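Local structure of peptidylprolyl Isomerase (6MKE) at residues S40-H45 against F66-G71; Y93-S98 against T116-I121. The protein probably catalyses cis-trans isomerisation of prolyl peptide bonds as an FKBP-type enzyme, and binds the macrolide FK506 in its pocket. One frame throughout, in Å; residues are numbered along the deposited sequence.

Contact 1 of 2, residues S40-H45 against F66-G71. With FK5 (8-deethyl-8-[but-3-enyl]-ascomycin), chain E.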
ATOM      1  N   SER A  40      12.515   7.533  -4.943  1.00 23.05           N
ATOM      2  CA  SER A  40      12.192   8.450  -3.860  1.00 26.00           C
ATOM      3  C   SER A  40      12.144   7.717  -2.526  1.00 22.38           C
ATOM      4  O   SER A  40      11.737   6.555  -2.451  1.00 23.06           O
ATOM      5  CB  SER A  40      10.847   9.129  -4.118  1.00 24.92           C
ATOM      6  OG  SER A  40      10.829   9.751  -5.386  1.00 28.03           O
ATOM      7  N   LYS A  41      12.576   8.404  -1.471  1.00 16.78           N
ATOM      8  CA  LYS A  41      12.384   7.940  -0.099  1.00 18.23           C
ATOM      9  C   LYS A  41      11.035   8.482   0.352  1.00 18.91           C
ATOM     10  O   LYS A  41      10.914   9.646   0.739  1.00 21.15           O
ATOM     11  CB  LYS A  41      13.525   8.404   0.800  1.00 22.86           C
ATOM     12  CG  LYS A  41      14.832   7.649   0.568  1.00 32.27           C
ATOM     13  CD  LYS A  41      15.995   8.276   1.327  1.00 38.72           C
ATOM     14  CE  LYS A  41      16.602   9.446   0.561  1.00 43.58           C
ATOM     15  NZ  LYS A  41      17.289   9.004  -0.689  1.00 44.03           N
ATOM     16  N   VAL A  42      10.021   7.633   0.300  1.00 16.46           N
ATOM     17  CA  VAL A  42       8.625   8.002   0.512  0.66 18.72           C
ATOM     18  C   VAL A  42       8.262   7.798   1.978  1.00 18.38           C
ATOM     19  O   VAL A  42       8.691   6.816   2.596  1.00 18.49           O
ATOM     20  CB  VAL A  42       7.724   7.162  -0.414  0.66 19.48           C
ATOM     21  CG1 VAL A  42       6.268   7.275  -0.024  0.66 18.72           C
ATOM     22  CG2 VAL A  42       7.933   7.568  -1.868  0.66 21.10           C
ATOM     23  N   SER A  43       7.463   8.711   2.532  1.00 18.49           N
ATOM     24  CA  SER A  43       6.985   8.630   3.906  0.69 18.42           C
ATOM     25  C   SER A  43       5.472   8.469   3.900  1.00 19.67           C
ATOM     26  O   SER A  43       4.765   9.244   3.248  1.00 15.49           O
ATOM     27  CB  SER A  43       7.380   9.874   4.706  0.69 18.61           C
ATOM     28  OG  SER A  43       8.786   9.965   4.859  0.69 12.50           O
ATOM     29  N   VAL A  44       4.974   7.460   4.625  1.00 20.57           N
ATOM     30  CA  VAL A  44       3.549   7.145   4.635  1.00 18.58           C
ATOM     31  C   VAL A  44       3.075   6.788   6.039  1.00 19.62           C
ATOM     32  O   VAL A  44       3.861   6.452   6.927  1.00 16.30           O
ATOM     33  CB  VAL A  44       3.195   5.977   3.681  1.00 18.11           C
ATOM     34  CG1 VAL A  44       3.661   6.256   2.264  1.00 11.88           C
ATOM     35  CG2 VAL A  44       3.784   4.673   4.197  1.00 18.82           C
ATOM     36  N   HIS A  45       1.759   6.877   6.223  1.00 17.80           N
ATOM     37  CA  HIS A  45       1.035   6.161   7.263  1.00 20.51           C
ATOM     38  C   HIS A  45       0.336   4.968   6.625  1.00 21.34           C
ATOM     39  O   HIS A  45      -0.128   5.045   5.485  1.00 20.95           O
ATOM     40  CB  HIS A  45      -0.010   7.050   7.942  1.00 24.29           C
ATOM     41  CG  HIS A  45       0.565   8.113   8.825  1.00 26.94           C
ATOM     42  ND1 HIS A  45       1.704   7.925   9.577  1.00 27.46           N
ATOM     43  CD2 HIS A  45       0.147   9.375   9.082  1.00 28.28           C
ATOM     44  CE1 HIS A  45       1.965   9.028  10.257  1.00 29.77           C
ATOM     45  NE2 HIS A  45       1.037   9.923   9.973  1.00 28.70           N
ATOM     46  N   PHE A  66       6.051   5.487   8.154  1.00 21.94           N
ATOM     47  CA  PHE A  66       6.867   4.435   7.565  1.00 21.74           C
ATOM     48  C   PHE A  66       7.576   4.974   6.331  1.00 22.41           C
ATOM     49  O   PHE A  66       6.980   5.695   5.526  1.00 22.87           O
ATOM     50  CB  PHE A  66       6.008   3.225   7.199  1.00 19.53           C
ATOM     51  CG  PHE A  66       6.747   2.167   6.431  1.00 17.27           C
ATOM     52  CD1 PHE A  66       7.666   1.347   7.065  1.00 16.84           C
ATOM     53  CD2 PHE A  66       6.516   1.984   5.079  1.00 17.05           C
ATOM     54  CE1 PHE A  66       8.345   0.368   6.360  1.00 16.68           C
ATOM     55  CE2 PHE A  66       7.195   1.009   4.366  1.00 15.45           C
ATOM     56  CZ  PHE A  66       8.108   0.199   5.009  1.00 14.67           C
ATOM     57  N   VAL A  67       8.854   4.627   6.190  1.00 23.89           N
ATOM     58  CA  VAL A  67       9.708   5.170   5.139  1.00 21.63           C
ATOM     59  C   VAL A  67      10.329   4.016   4.363  1.00 23.17           C
ATOM     60  O   VAL A  67      10.893   3.093   4.961  1.00 25.14           O
ATOM     61  CB  VAL A  67      10.802   6.088   5.715  1.00 26.61           C
ATOM     62  CG1 VAL A  67      11.713   6.602   4.607  1.00 28.48           C
ATOM     63  CG2 VAL A  67      10.172   7.249   6.477  1.00 29.08           C
ATOM     64  N   PHE A  68      10.222   4.069   3.036  1.00 21.25           N
ATOM     65  CA  PHE A  68      10.836   3.075   2.166  1.00 21.33           C
ATOM     66  C   PHE A  68      11.192   3.739   0.845  1.00 21.27           C
ATOM     67  O   PHE A  68      10.686   4.814   0.513  1.00 20.69           O
ATOM     68  CB  PHE A  68       9.916   1.859   1.948  1.00 16.97           C
ATOM     69  CG  PHE A  68       8.801   2.086   0.951  1.00 16.45           C
ATOM     70  CD1 PHE A  68       8.938   1.684  -0.369  1.00 15.51           C
ATOM     71  CD2 PHE A  68       7.608   2.671   1.343  1.00 15.44           C
ATOM     72  CE1 PHE A  68       7.917   1.876  -1.284  1.00 16.06           C
ATOM     73  CE2 PHE A  68       6.577   2.860   0.436  1.00 18.18           C
ATOM     74  CZ  PHE A  68       6.735   2.469  -0.882  1.00 17.73           C
ATOM     75  N   THR A  69      12.077   3.088   0.092  1.00 24.47           N
ATOM     76  CA  THR A  69      12.532   3.606  -1.193  1.00 24.13           C
ATOM     77  C   THR A  69      11.685   3.008  -2.312  1.00 23.73           C
ATOM     78  O   THR A  69      11.603   1.783  -2.451  1.00 23.63           O
ATOM     79  CB  THR A  69      14.011   3.296  -1.414  1.00 28.11           C
ATOM     80  OG1 THR A  69      14.778   3.846  -0.337  1.00 30.79           O
ATOM     81  CG2 THR A  69      14.491   3.911  -2.719  1.00 27.95           C
ATOM     82  N   LEU A  70      11.071   3.874  -3.113  1.00 22.02           N
ATOM     83  CA  LEU A  70      10.121   3.446  -4.130  1.00 25.76           C
ATOM     84  C   LEU A  70      10.834   2.872  -5.349  1.00 25.32           C
ATOM     85  O   LEU A  70      11.838   3.417  -5.818  1.00 26.92           O
ATOM     86  CB  LEU A  70       9.236   4.621  -4.546  1.00 29.39           C
ATOM     87  CG  LEU A  70       8.093   4.340  -5.522  1.00 27.89           C
ATOM     88  CD1 LEU A  70       7.034   3.451  -4.871  1.00 23.63           C
ATOM     89  CD2 LEU A  70       7.482   5.644  -6.010  1.00 27.83           C
ATOM     90  N   GLY A  71      10.302   1.764  -5.866  1.00 26.34           N
ATOM     91  CA  GLY A  71      10.834   1.138  -7.058  1.00 27.71           C
ATOM     92  C   GLY A  71      12.010   0.215  -6.835  1.00 33.56           C
ATOM     93  O   GLY A  71      12.387  -0.514  -7.762  1.00 36.08           O
TER
HETATM   94  C1  FK5 E 201       6.356  -4.872   3.146  1.00 13.64           C
HETATM   95  C2  FK5 E 201       4.944  -4.426   3.519  1.00 10.14           C
HETATM   96  C3  FK5 E 201       4.586  -3.087   2.875  1.00 10.37           C
HETATM   97  C4  FK5 E 201       5.247  -1.931   3.619  1.00 13.96           C
HETATM   98  C5  FK5 E 201       4.899  -1.958   5.095  1.00 14.32           C
HETATM   99  C6  FK5 E 201       5.280  -3.284   5.715  1.00 13.64           C
HETATM  100  C8  FK5 E 201       3.831  -5.290   5.481  1.00 19.34           C
HETATM  101  C9  FK5 E 201       3.422  -5.185   6.955  1.00 19.92           C
HETATM  102  C10 FK5 E 201       4.187  -6.002   8.017  1.00 25.16           C
HETATM  103  C11 FK5 E 201       4.820  -7.274   7.426  1.00 25.22           C
HETATM  104  C12 FK5 E 201       5.918  -7.800   8.353  1.00 25.88           C
HETATM  105  C13 FK5 E 201       6.913  -6.724   8.732  1.00 24.81           C
HETATM  106  C14 FK5 E 201       6.173  -5.531   9.323  1.00 28.60           C
HETATM  107  C15 FK5 E 201       7.052  -4.338   9.660  1.00 23.58           C
HETATM  108  C16 FK5 E 201       8.035  -3.939   8.574  1.00 23.49           C
HETATM  109  C17 FK5 E 201       8.730  -2.586   8.791  1.00 25.19           C
HETATM  110  C18 FK5 E 201       9.971  -2.729   9.684  1.00 28.86           C
HETATM  111  C19 FK5 E 201      11.175  -3.356   9.025  1.00 28.60           C
HETATM  112  C20 FK5 E 201      11.343  -4.673   9.010  1.00 28.63           C
HETATM  113  C21 FK5 E 201      12.427  -5.449   8.302  1.00 29.10           C
HETATM  114  C22 FK5 E 201      11.840  -5.942   6.978  1.00 28.77           C
HETATM  115  C23 FK5 E 201      11.833  -4.926   5.855  1.00 24.15           C
HETATM  116  C24 FK5 E 201      10.888  -5.241   4.696  1.00 21.74           C
HETATM  117  C25 FK5 E 201       9.412  -4.917   4.970  1.00 15.90           C
HETATM  118  C26 FK5 E 201       8.508  -5.515   3.875  1.00 17.24           C
HETATM  119  C27 FK5 E 201       8.617  -7.017   3.727  1.00 17.16           C
HETATM  120  C28 FK5 E 201       9.076  -7.549   2.600  1.00 21.48           C
HETATM  121  C29 FK5 E 201       9.345  -8.990   2.301  1.00 23.27           C
HETATM  122  C30 FK5 E 201       8.839  -9.363   0.895  1.00 27.21           C
HETATM  123  C31 FK5 E 201       9.110 -10.813   0.542  1.00 29.42           C
HETATM  124  C32 FK5 E 201      10.610 -11.063   0.603  1.00 29.92           C
HETATM  125  C33 FK5 E 201      11.145 -10.739   1.985  1.00 24.43           C
HETATM  126  C34 FK5 E 201      10.852  -9.293   2.375  1.00 20.99           C
HETATM  127  C35 FK5 E 201       3.783  -8.361   7.152  1.00 26.51           C
HETATM  128  C36 FK5 E 201       7.771  -1.566   9.396  1.00 23.14           C
HETATM  129  C37 FK5 E 201      12.113  -2.393   8.357  1.00 28.35           C
HETATM  130  C38 FK5 E 201      12.894  -6.625   9.181  1.00 31.22           C
HETATM  131  C39 FK5 E 201      14.132  -7.279   8.655  1.00 35.58           C
HETATM  132  C40 FK5 E 201      15.332  -6.796   8.726  1.00 36.36           C
HETATM  133  C41 FK5 E 201       9.185  -3.414   5.113  1.00  9.38           C
HETATM  134  C42 FK5 E 201       8.195  -7.828   4.917  1.00 20.02           C
HETATM  135  C43 FK5 E 201       8.840  -8.078   9.115  1.00 26.35           C
HETATM  136  C44 FK5 E 201       7.177  -4.085  12.030  1.00 31.77           C
HETATM  137  C45 FK5 E 201       7.507 -11.870  -0.881  1.00 30.81           C
HETATM  138  N7  FK5 E 201       4.678  -4.387   4.962  1.00 15.36           N
HETATM  139  O1  FK5 E 201       7.151  -5.125   4.200  1.00 15.96           O
HETATM  140  O2  FK5 E 201       6.719  -4.985   2.010  1.00 21.96           O
HETATM  141  O3  FK5 E 201       3.333  -6.199   4.827  1.00 18.66           O
HETATM  142  O4  FK5 E 201       2.503  -4.451   7.265  1.00 16.83           O
HETATM  143  O5  FK5 E 201       5.192  -5.075   8.383  1.00 28.71           O
HETATM  144  O6  FK5 E 201       3.516  -6.333   9.188  1.00 23.87           O
HETATM  145  O7  FK5 E 201       7.846  -7.236   9.682  1.00 26.75           O
HETATM  146  O8  FK5 E 201       7.754  -4.655  10.863  1.00 27.15           O
HETATM  147  O9  FK5 E 201      11.395  -7.058   6.823  1.00 31.67           O
HETATM  148  O10 FK5 E 201      11.309  -4.505   3.546  1.00 18.38           O
HETATM  149  O11 FK5 E 201       8.697 -11.099  -0.794  1.00 33.81           O
HETATM  150  O12 FK5 E 201      10.909 -12.417   0.260  1.00 34.13           O

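Contact 2 of 2, residues Y93-S98 against T116-I121. With FK5 (8-deethyl-8-[but-3-enyl]-ascomycin), chain E.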
ATOM      1  N   TYR A  93      -7.137   3.268  -0.216  1.00 12.72           N
ATOM      2  CA  TYR A  93      -7.398   1.950   0.346  1.00 12.19           C
ATOM      3  C   TYR A  93      -7.090   0.931  -0.741  1.00 10.77           C
ATOM      4  O   TYR A  93      -7.680   0.985  -1.823  1.00 14.57           O
ATOM      5  CB  TYR A  93      -8.858   1.870   0.805  1.00 16.78           C
ATOM      6  CG  TYR A  93      -9.322   0.598   1.471  1.00 20.12           C
ATOM      7  CD1 TYR A  93      -8.766   0.164   2.666  1.00 20.53           C
ATOM      8  CD2 TYR A  93     -10.378  -0.134   0.937  1.00 24.49           C
ATOM      9  CE1 TYR A  93      -9.218  -0.989   3.286  1.00 21.98           C
ATOM     10  CE2 TYR A  93     -10.836  -1.284   1.545  1.00 22.18           C
ATOM     11  CZ  TYR A  93     -10.255  -1.708   2.720  1.00 24.24           C
ATOM     12  OH  TYR A  93     -10.718  -2.852   3.333  1.00 19.85           O
ATOM     13  N   PHE A  94      -6.157   0.026  -0.474  1.00  9.25           N
ATOM     14  CA  PHE A  94      -5.666  -0.896  -1.489  1.00 16.67           C
ATOM     15  C   PHE A  94      -6.125  -2.320  -1.202  1.00 15.23           C
ATOM     16  O   PHE A  94      -6.131  -2.762  -0.049  1.00 14.14           O
ATOM     17  CB  PHE A  94      -4.135  -0.856  -1.573  1.00 13.99           C
ATOM     18  CG  PHE A  94      -3.588   0.408  -2.180  1.00 16.36           C
ATOM     19  CD1 PHE A  94      -3.278   0.469  -3.529  1.00 15.36           C
ATOM     20  CD2 PHE A  94      -3.382   1.535  -1.402  1.00 16.57           C
ATOM     21  CE1 PHE A  94      -2.777   1.630  -4.093  1.00 15.44           C
ATOM     22  CE2 PHE A  94      -2.878   2.701  -1.961  1.00 14.14           C
ATOM     23  CZ  PHE A  94      -2.577   2.746  -3.306  1.00 13.31           C
ATOM     24  N   GLU A  95      -6.508  -3.034  -2.258  1.00 12.62           N
ATOM     25  CA  GLU A  95      -6.721  -4.477  -2.209  1.00 13.00           C
ATOM     26  C   GLU A  95      -5.582  -5.124  -2.983  1.00 14.86           C
ATOM     27  O   GLU A  95      -5.480  -4.957  -4.203  1.00 15.27           O
ATOM     28  CB  GLU A  95      -8.076  -4.876  -2.789  1.00 12.58           C
ATOM     29  CG  GLU A  95      -8.373  -6.369  -2.648  1.00 11.41           C
ATOM     30  CD  GLU A  95      -9.808  -6.730  -2.990  1.00 20.62           C
ATOM     31  OE1 GLU A  95     -10.022  -7.425  -4.006  1.00 17.60           O
ATOM     32  OE2 GLU A  95     -10.723  -6.324  -2.240  1.00 18.56           O
ATOM     33  N   ILE A  96      -4.730  -5.855  -2.273  1.00 14.06           N
ATOM     34  CA  ILE A  96      -3.503  -6.423  -2.817  1.00 10.87           C
ATOM     35  C   ILE A  96      -3.642  -7.944  -2.804  1.00 11.78           C
ATOM     36  O   ILE A  96      -3.622  -8.555  -1.726  1.00 15.86           O
ATOM     37  CB  ILE A  96      -2.274  -5.974  -2.017  1.00 12.95           C
ATOM     38  CG1 ILE A  96      -2.162  -4.445  -2.005  1.00 11.88           C
ATOM     39  CG2 ILE A  96      -1.004  -6.606  -2.579  1.00 10.99           C
ATOM     40  CD1 ILE A  96      -0.873  -3.940  -1.376  1.00  9.91           C
ATOM     41  N   PRO A  97      -3.776  -8.596  -3.959  1.00 12.18           N
ATOM     42  CA  PRO A  97      -3.842 -10.060  -3.975  1.00 13.62           C
ATOM     43  C   PRO A  97      -2.534 -10.676  -3.506  1.00 18.50           C
ATOM     44  O   PRO A  97      -1.491 -10.019  -3.440  1.00 22.33           O
ATOM     45  CB  PRO A  97      -4.119 -10.395  -5.449  1.00 14.61           C
ATOM     46  CG  PRO A  97      -4.628  -9.124  -6.051  1.00 15.89           C
ATOM     47  CD  PRO A  97      -3.956  -8.019  -5.302  1.00 13.11           C
ATOM     48  N   SER A  98      -2.607 -11.969  -3.179  1.00 16.18           N
ATOM     49  CA  SER A  98      -1.441 -12.674  -2.657  1.00 18.05           C
ATOM     50  C   SER A  98      -0.271 -12.626  -3.632  1.00 16.38           C
ATOM     51  O   SER A  98       0.880 -12.448  -3.218  1.00 16.06           O
ATOM     52  CB  SER A  98      -1.806 -14.123  -2.331  1.00 16.83           C
ATOM     53  OG  SER A  98      -2.227 -14.815  -3.494  1.00 19.79           O
ATOM     54  N   THR A 116      -4.942 -12.348   0.568  1.00 14.26           N
ATOM     55  CA  THR A 116      -5.173 -10.992   0.095  1.00 12.41           C
ATOM     56  C   THR A 116      -4.957 -10.024   1.250  1.00 12.85           C
ATOM     57  O   THR A 116      -5.384 -10.279   2.378  1.00 16.36           O
ATOM     58  CB  THR A 116      -6.595 -10.848  -0.449  1.00 14.69           C
ATOM     59  OG1 THR A 116      -6.799 -11.773  -1.523  1.00 11.97           O
ATOM     60  CG2 THR A 116      -6.840  -9.428  -0.949  1.00 11.80           C
ATOM     61  N   LEU A 117      -4.272  -8.919   0.975  1.00  9.29           N
ATOM     62  CA  LEU A 117      -3.999  -7.908   1.983  1.00  9.73           C
ATOM     63  C   LEU A 117      -4.721  -6.617   1.630  1.00 16.21           C
ATOM     64  O   LEU A 117      -4.726  -6.191   0.470  1.00 14.08           O
ATOM     65  CB  LEU A 117      -2.497  -7.647   2.115  1.00  9.94           C
ATOM     66  CG  LEU A 117      -1.635  -8.853   2.492  1.00 13.92           C
ATOM     67  CD1 LEU A 117      -0.185  -8.427   2.710  1.00 11.19           C
ATOM     68  CD2 LEU A 117      -2.194  -9.560   3.721  1.00 11.93           C
ATOM     69  N   MET A 118      -5.343  -6.009   2.633  1.00 13.15           N
ATOM     70  CA  MET A 118      -5.956  -4.699   2.508  1.00 16.49           C
ATOM     71  C   MET A 118      -5.074  -3.692   3.230  1.00 18.76           C
ATOM     72  O   MET A 118      -4.696  -3.914   4.385  1.00 22.84           O
ATOM     73  CB  MET A 118      -7.370  -4.690   3.096  1.00 10.98           C
ATOM     74  CG  MET A 118      -8.240  -5.863   2.669  1.00 12.17           C
ATOM     75  SD  MET A 118      -8.553  -5.949   0.892  1.00 12.42           S
ATOM     76  CE  MET A 118      -9.395  -4.392   0.620  1.00 14.66           C
ATOM     77  N   PHE A 119      -4.731  -2.601   2.548  1.00 17.39           N
ATOM     78  CA  PHE A 119      -3.879  -1.568   3.120  1.00 18.65           C
ATOM     79  C   PHE A 119      -4.518  -0.199   2.947  1.00 19.51           C
ATOM     80  O   PHE A 119      -4.940   0.164   1.846  1.00 13.01           O
ATOM     81  CB  PHE A 119      -2.490  -1.548   2.468  1.00 11.91           C
ATOM     82  CG  PHE A 119      -1.551  -2.587   3.000  1.00 11.75           C
ATOM     83  CD1 PHE A 119      -0.901  -2.398   4.207  1.00 12.17           C
ATOM     84  CD2 PHE A 119      -1.292  -3.738   2.277  1.00 11.26           C
ATOM     85  CE1 PHE A 119      -0.027  -3.348   4.692  1.00 22.68           C
ATOM     86  CE2 PHE A 119      -0.410  -4.689   2.753  1.00 11.18           C
ATOM     87  CZ  PHE A 119       0.221  -4.495   3.963  1.00 11.59           C
ATOM     88  N   GLU A 120      -4.575   0.551   4.038  1.00 18.94           N
ATOM     89  CA  GLU A 120      -4.956   1.958   4.019  0.64 20.85           C
ATOM     90  C   GLU A 120      -3.666   2.771   4.095  1.00 21.91           C
ATOM     91  O   GLU A 120      -3.004   2.791   5.135  1.00 24.42           O
ATOM     92  CB  GLU A 120      -5.898   2.266   5.179  0.64 22.49           C
ATOM     93  CG  GLU A 120      -6.480   3.657   5.184  0.64 26.07           C
ATOM     94  CD  GLU A 120      -7.464   3.846   6.319  0.64 29.10           C
ATOM     95  OE1 GLU A 120      -8.546   3.220   6.281  0.64 29.36           O
ATOM     96  OE2 GLU A 120      -7.140   4.598   7.262  0.64 30.43           O
ATOM     97  N   ILE A 121      -3.297   3.420   2.989  1.00 18.94           N
ATOM     98  CA  ILE A 121      -2.027   4.128   2.872  1.00 18.45           C
ATOM     99  C   ILE A 121      -2.286   5.611   2.642  1.00 15.66           C
ATOM    100  O   ILE A 121      -3.145   5.983   1.835  1.00 17.93           O
ATOM    101  CB  ILE A 121      -1.166   3.552   1.728  1.00 15.02           C
ATOM    102  CG1 ILE A 121      -1.009   2.037   1.876  1.00 13.23           C
ATOM    103  CG2 ILE A 121       0.193   4.230   1.680  1.00 15.07           C
ATOM    104  CD1 ILE A 121      -0.342   1.382   0.682  1.00 12.87           C
TER
HETATM  105  C1  FK5 E 201       6.356  -4.872   3.146  1.00 13.64           C
HETATM  106  C2  FK5 E 201       4.944  -4.426   3.519  1.00 10.14           C
HETATM  107  C3  FK5 E 201       4.586  -3.087   2.875  1.00 10.37           C
HETATM  108  C4  FK5 E 201       5.247  -1.931   3.619  1.00 13.96           C
HETATM  109  C5  FK5 E 201       4.899  -1.958   5.095  1.00 14.32           C
HETATM  110  C6  FK5 E 201       5.280  -3.284   5.715  1.00 13.64           C
HETATM  111  C8  FK5 E 201       3.831  -5.290   5.481  1.00 19.34           C
HETATM  112  C9  FK5 E 201       3.422  -5.185   6.955  1.00 19.92           C
HETATM  113  C10 FK5 E 201       4.187  -6.002   8.017  1.00 25.16           C
HETATM  114  C11 FK5 E 201       4.820  -7.274   7.426  1.00 25.22           C
HETATM  115  C12 FK5 E 201       5.918  -7.800   8.353  1.00 25.88           C
HETATM  116  C13 FK5 E 201       6.913  -6.724   8.732  1.00 24.81           C
HETATM  117  C14 FK5 E 201       6.173  -5.531   9.323  1.00 28.60           C
HETATM  118  C15 FK5 E 201       7.052  -4.338   9.660  1.00 23.58           C
HETATM  119  C16 FK5 E 201       8.035  -3.939   8.574  1.00 23.49           C
HETATM  120  C17 FK5 E 201       8.730  -2.586   8.791  1.00 25.19           C
HETATM  121  C18 FK5 E 201       9.971  -2.729   9.684  1.00 28.86           C
HETATM  122  C19 FK5 E 201      11.175  -3.356   9.025  1.00 28.60           C
HETATM  123  C20 FK5 E 201      11.343  -4.673   9.010  1.00 28.63           C
HETATM  124  C21 FK5 E 201      12.427  -5.449   8.302  1.00 29.10           C
HETATM  125  C22 FK5 E 201      11.840  -5.942   6.978  1.00 28.77           C
HETATM  126  C23 FK5 E 201      11.833  -4.926   5.855  1.00 24.15           C
HETATM  127  C24 FK5 E 201      10.888  -5.241   4.696  1.00 21.74           C
HETATM  128  C25 FK5 E 201       9.412  -4.917   4.970  1.00 15.90           C
HETATM  129  C26 FK5 E 201       8.508  -5.515   3.875  1.00 17.24           C
HETATM  130  C27 FK5 E 201       8.617  -7.017   3.727  1.00 17.16           C
HETATM  131  C28 FK5 E 201       9.076  -7.549   2.600  1.00 21.48           C
HETATM  132  C29 FK5 E 201       9.345  -8.990   2.301  1.00 23.27           C
HETATM  133  C30 FK5 E 201       8.839  -9.363   0.895  1.00 27.21           C
HETATM  134  C31 FK5 E 201       9.110 -10.813   0.542  1.00 29.42           C
HETATM  135  C32 FK5 E 201      10.610 -11.063   0.603  1.00 29.92           C
HETATM  136  C33 FK5 E 201      11.145 -10.739   1.985  1.00 24.43           C
HETATM  137  C34 FK5 E 201      10.852  -9.293   2.375  1.00 20.99           C
HETATM  138  C35 FK5 E 201       3.783  -8.361   7.152  1.00 26.51           C
HETATM  139  C36 FK5 E 201       7.771  -1.566   9.396  1.00 23.14           C
HETATM  140  C37 FK5 E 201      12.113  -2.393   8.357  1.00 28.35           C
HETATM  141  C38 FK5 E 201      12.894  -6.625   9.181  1.00 31.22           C
HETATM  142  C39 FK5 E 201      14.132  -7.279   8.655  1.00 35.58           C
HETATM  143  C40 FK5 E 201      15.332  -6.796   8.726  1.00 36.36           C
HETATM  144  C41 FK5 E 201       9.185  -3.414   5.113  1.00  9.38           C
HETATM  145  C42 FK5 E 201       8.195  -7.828   4.917  1.00 20.02           C
HETATM  146  C43 FK5 E 201       8.840  -8.078   9.115  1.00 26.35           C
HETATM  147  C44 FK5 E 201       7.177  -4.085  12.030  1.00 31.77           C
HETATM  148  C45 FK5 E 201       7.507 -11.870  -0.881  1.00 30.81           C
HETATM  149  N7  FK5 E 201       4.678  -4.387   4.962  1.00 15.36           N
HETATM  150  O1  FK5 E 201       7.151  -5.125   4.200  1.00 15.96           O
HETATM  151  O2  FK5 E 201       6.719  -4.985   2.010  1.00 21.96           O
HETATM  152  O3  FK5 E 201       3.333  -6.199   4.827  1.00 18.66           O
HETATM  153  O4  FK5 E 201       2.503  -4.451   7.265  1.00 16.83           O
HETATM  154  O5  FK5 E 201       5.192  -5.075   8.383  1.00 28.71           O
HETATM  155  O6  FK5 E 201       3.516  -6.333   9.188  1.00 23.87           O
HETATM  156  O7  FK5 E 201       7.846  -7.236   9.682  1.00 26.75           O
HETATM  157  O8  FK5 E 201       7.754  -4.655  10.863  1.00 27.15           O
HETATM  158  O9  FK5 E 201      11.395  -7.058   6.823  1.00 31.67           O
HETATM  159  O10 FK5 E 201      11.309  -4.505   3.546  1.00 18.38           O
HETATM  160  O11 FK5 E 201       8.697 -11.099  -0.794  1.00 33.81           O
HETATM  161  O12 FK5 E 201      10.909 -12.417   0.260  1.00 34.13           O

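Contact 1 of 2, residues S40-H45 against F66-G71
The axes of strand 41-45 and strand 66-69 run antiparallel at 155° and come within 4.6 Å of each other; four backbone hydrogen bonds join the strands, and a fifth, Leu70 N to Ser40 O, continues the pairing just beyond them. In the curled antiparallel sheet of the FKBP fold, they illustrate how one edge of a sheet can serve core and ligand pocket at once. Val42, Val44, Phe66 and Phe68 share one face, where helix 77-84 packs on Val42, Val44 and Phe68. Val44 and Phe66 lie side by side, and CG2 of Val44 meets the ring edge in its plane, 3.9 Å from Phe66 CD2. With CG anti to the backbone N (chi1 173°), the Phe66 ring swings out from the strand pair, and one of its faces receives the ligand, with FK5 C5 3.8 Å above the plane and offset toward the rim. Tyr46 adds an edge-to-face ring contact to Phe66. Farther along, in the modelled conformer of Val42, its CG1 comes obliquely to Phe68 CE2 at 4.4 Å and its CG2 reaches Leu70 CB at 4.2 Å; the Phe68 ring also meets Trp79. The other face carries Lys41, Ser43, Val67 and Thr69, where the stem of Lys41 runs beside Thr69 before its end turns away, with Lys41 CG 3.9 Å from Thr69 OG1.

Contact 2 of 2, residues Y93-S98 against T116-I121
Flat groups here are met largely at edges and obliquely: the Phe94 ring has the carbonyl oxygen of Phe119 at its edge, in plane, and takes Ile121 CD1 obliquely at 3.7 Å from its CD2, the two side chains crossing at about a right angle. The Phe119 ring presents its edge to the ligand, with FK5 O4 in its plane 3.8 Å from Phe119 CE1, while Ile96 CD1 approaches Phe119 CD2 obliquely at 3.7 Å. Trp79 of helix 77-84 meets Phe119 edge-to-face. Strands 93-96 and 117-121 form a central antiparallel pair of the FKBP sheet, whose face bearing Phe94, Ile96, Leu117 and Phe119 packs under helix 77-84 through Ile96 and Phe119, and Phe119 carries it on to the ligand. Four backbone hydrogen bonds tie the strands, including Ile96 N to Leu117 O at 2.8 Å. Met118 lies on the reverse face, its chain folded by bends at chi2 (-62°) and chi3 (-61°). That shape sets its methyl CE obliquely against the Tyr93 ring, 3.5 Å from Tyr93 CZ, and lays the sulfur alongside Glu95, where Met118 SD is 3.6 Å from Glu95 CG. Thr116 CG2 touches the same Glu95 CG at 3.8 Å.

Overall arrangement
Contact 1 closes before contact 2 opens along the chain, yet the two strand pairs belong to one antiparallel sheet, with centres about 17 Å apart. The join is direct, because strand 41-50 pairs with strand 66-69 on one side and with strand 117-126 on the other, and the latter in turn pairs with strand 91-96. Val44 and His45 of contact 1 pack on Ile121 of contact 2 at this seam, and Trp79 from helix 77-84 touches side chains of both. FK5 is also shared: the rings of Phe66 and Phe119 reach it from separate strands, while Asp57, Glu74, Ile76 and Tyr102 add hydrogen bonds. Distant pieces of sequence thereby build one pocket.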